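Local coordinates for protein EvdO2 (Micromonospora carbonacea, PDB 4XAB) that probably acts as a non-haem, metal-dependent oxygenase of the phytanoyl-CoA dioxygenase family in orthosomycin antibiotic biosynthesis, built on a double-stranded beta-helix fold, at residues A[175-180]-A[185-190]. Numbering follows the deposited sequence.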
loop_
_atom_site.group_PDB
_atom_site.type_symbol
_atom_site.label_atom_id
_atom_site.label_comp_id
_atom_site.label_asym_id
_atom_site.label_seq_id
_atom_site.Cartn_x
_atom_site.Cartn_y
_atom_site.Cartn_z
ATOM N N HIS A 175 -10.605 4.347 14.521
ATOM C CA HIS A 175 -11.615 3.417 15.000
ATOM C C HIS A 175 -11.874 2.405 13.913
ATOM O O HIS A 175 -11.550 2.641 12.756
ATOM C CB HIS A 175 -12.894 4.145 15.393
ATOM C CG HIS A 175 -13.434 5.044 14.330
ATOM N ND1 HIS A 175 -14.413 4.646 13.444
ATOM C CD2 HIS A 175 -13.144 6.329 14.017
ATOM C CE1 HIS A 175 -14.696 5.644 12.625
ATOM N NE2 HIS A 175 -13.944 6.678 12.957
ATOM N N HIS A 176 -12.430 1.264 14.286
ATOM C CA HIS A 176 -12.829 0.313 13.273
ATOM C C HIS A 176 -13.987 0.891 12.480
ATOM O O HIS A 176 -14.882 1.526 13.038
ATOM C CB HIS A 176 -13.192 -1.031 13.904
ATOM C CG HIS A 176 -11.996 -1.876 14.212
ATOM N ND1 HIS A 176 -11.525 -2.066 15.493
ATOM C CD2 HIS A 176 -11.150 -2.546 13.396
ATOM C CE1 HIS A 176 -10.458 -2.841 15.453
ATOM N NE2 HIS A 176 -10.206 -3.144 14.194
ATOM N N ILE A 177 -13.950 0.691 11.173
ATOM C CA ILE A 177 -15.055 1.079 10.311
ATOM C C ILE A 177 -16.343 0.427 10.829
ATOM O O ILE A 177 -17.397 1.064 10.879
ATOM C CB ILE A 177 -14.769 0.685 8.849
ATOM C CG1 ILE A 177 -13.586 1.507 8.316
ATOM C CG2 ILE A 177 -16.007 0.868 8.001
ATOM C CD1 ILE A 177 -12.838 0.874 7.153
ATOM N N ASP A 178 -16.225 -0.829 11.254
ATOM C CA ASP A 178 -17.285 -1.551 11.957
ATOM C C ASP A 178 -16.663 -2.367 13.084
ATOM O O ASP A 178 -15.893 -3.293 12.830
ATOM C CB ASP A 178 -18.049 -2.469 11.000
ATOM C CG ASP A 178 -19.268 -3.127 11.641
ATOM O OD1 ASP A 178 -19.377 -3.179 12.891
ATOM O OD2 ASP A 178 -20.132 -3.607 10.879
ATOM N N ASN A 179 -17.009 -2.029 14.323
ATOM C CA ASN A 179 -16.464 -2.713 15.493
ATOM C C ASN A 179 -16.775 -4.216 15.505
ATOM O O ASN A 179 -16.018 -5.016 16.070
ATOM C CB ASN A 179 -16.997 -2.057 16.773
ATOM C CG ASN A 179 -16.229 -2.477 18.013
ATOM O OD1 ASN A 179 -15.009 -2.652 17.977
ATOM N ND2 ASN A 179 -16.944 -2.642 19.124
ATOM N N ASP A 180 -17.890 -4.590 14.885
ATOM C CA ASP A 180 -18.297 -5.993 14.798
ATOM C C ASP A 180 -17.885 -6.642 13.474
ATOM O O ASP A 180 -18.267 -7.777 13.183
ATOM C CB ASP A 180 -19.815 -6.119 14.989
ATOM C CG ASP A 180 -20.261 -5.721 16.384
ATOM O OD1 ASP A 180 -19.620 -6.155 17.365
ATOM O OD2 ASP A 180 -21.248 -4.965 16.500
ATOM N N GLY A 185 -11.247 -2.943 8.395
ATOM C CA GLY A 185 -10.094 -2.086 8.619
ATOM C C GLY A 185 -10.389 -0.916 9.531
ATOM O O GLY A 185 -11.481 -0.832 10.125
ATOM N N LEU A 186 -9.404 -0.026 9.628
ATOM C CA LEU A 186 -9.444 1.142 10.503
ATOM C C LEU A 186 -9.612 2.431 9.713
ATOM O O LEU A 186 -9.274 2.489 8.526
ATOM C CB LEU A 186 -8.148 1.231 11.321
ATOM C CG LEU A 186 -7.843 0.120 12.325
ATOM C CD1 LEU A 186 -6.403 0.307 12.843
ATOM C CD2 LEU A 186 -8.815 0.185 13.465
ATOM N N MET A 187 -10.119 3.470 10.370
ATOM C CA MET A 187 -10.136 4.793 9.764
ATOM C C MET A 187 -9.948 5.882 10.797
ATOM O O MET A 187 -10.157 5.658 11.991
ATOM C CB MET A 187 -11.447 5.028 9.012
ATOM C CG MET A 187 -12.648 5.110 9.914
ATOM S SD MET A 187 -14.123 5.468 8.934
ATOM C CE MET A 187 -13.626 7.011 8.178
ATOM N N THR A 188 -9.548 7.061 10.326
ATOM C CA THR A 188 -9.541 8.240 11.178
ATOM C C THR A 188 -10.416 9.323 10.553
ATOM O O THR A 188 -10.525 9.401 9.333
ATOM C CB THR A 188 -8.109 8.786 11.421
ATOM O OG1 THR A 188 -8.186 9.907 12.309
ATOM C CG2 THR A 188 -7.403 9.195 10.114
ATOM N N ASP A 189 -11.049 10.132 11.397
ATOM C CA ASP A 189 -11.839 11.275 10.946
ATOM C C ASP A 189 -10.998 12.541 10.992
ATOM O O ASP A 189 -11.451 13.620 10.631
ATOM C CB ASP A 189 -13.080 11.471 11.826
ATOM C CG ASP A 189 -14.056 10.311 11.740
ATOM O OD1 ASP A 189 -14.233 9.751 10.637
ATOM O OD2 ASP A 189 -14.656 9.969 12.783
ATOM N N ASP A 190 -9.766 12.405 11.457
ATOM C CA ASP A 190 -8.971 13.568 11.812
ATOM C C ASP A 190 -7.971 13.983 10.750
ATOM O O ASP A 190 -6.850 14.386 11.060
ATOM C CB ASP A 190 -8.273 13.294 13.150
ATOM C CG ASP A 190 -9.265 13.230 14.304
ATOM O OD1 ASP A 190 -10.082 14.164 14.420
ATOM O OD2 ASP A 190 -9.258 12.246 15.077
HETATM O O HOH W 1 -13.766 -2.355 10.533
#
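His175 and Met187 form an antiparallel hydrogen-bonded pair, with His175 N giving to Met187 O and Met187 N to His175 O, each at 2.9 Å; beyond the non-hydrogen-bonded pair His176–Leu186, Ile177 N adds a nearly straight bond (172°) to Gly185 O. A water accepts from Asp178 N and lies 2.8 Å from Gly185 O, linking the turn to that carbonyl. On one face of this two-stranded hairpin the side chains of His175 and Met187 run side by side, and Met187 CG lies over the imidazole, 3.4 Å from His175 CE1. With CG between the backbone N and the carbonyl carbon (chi1 53°), the His175 ring lies alongside Met187 and its ND1 donates to the carbonyl of the next residue, His176 O, from above the carbonyl plane. Its other nitrogen, NE2, reaches Asp189 OD2 in a weak bond of 3.4 Å. A leucine in place of His175 would probably leave His176 O and the Asp189 carboxylate without these donors and Met187 CG without its ring face. Leu186 CD2 sits over the centre of the His176 ring, 3.6 Å above its plane, while Ile177 CG1 meets Met187 SD at 4.0 Å. The hairpin lies at the protein surface, outside the main antiparallel sheet: Ile177 and Met187 rest on Pro127 of strand 126-127, Tyr134 OH is hydrogen-bonded to Leu186 N, and Leu186, whose side chain is about 9 Å from the bound nickel ion, touches Trp248.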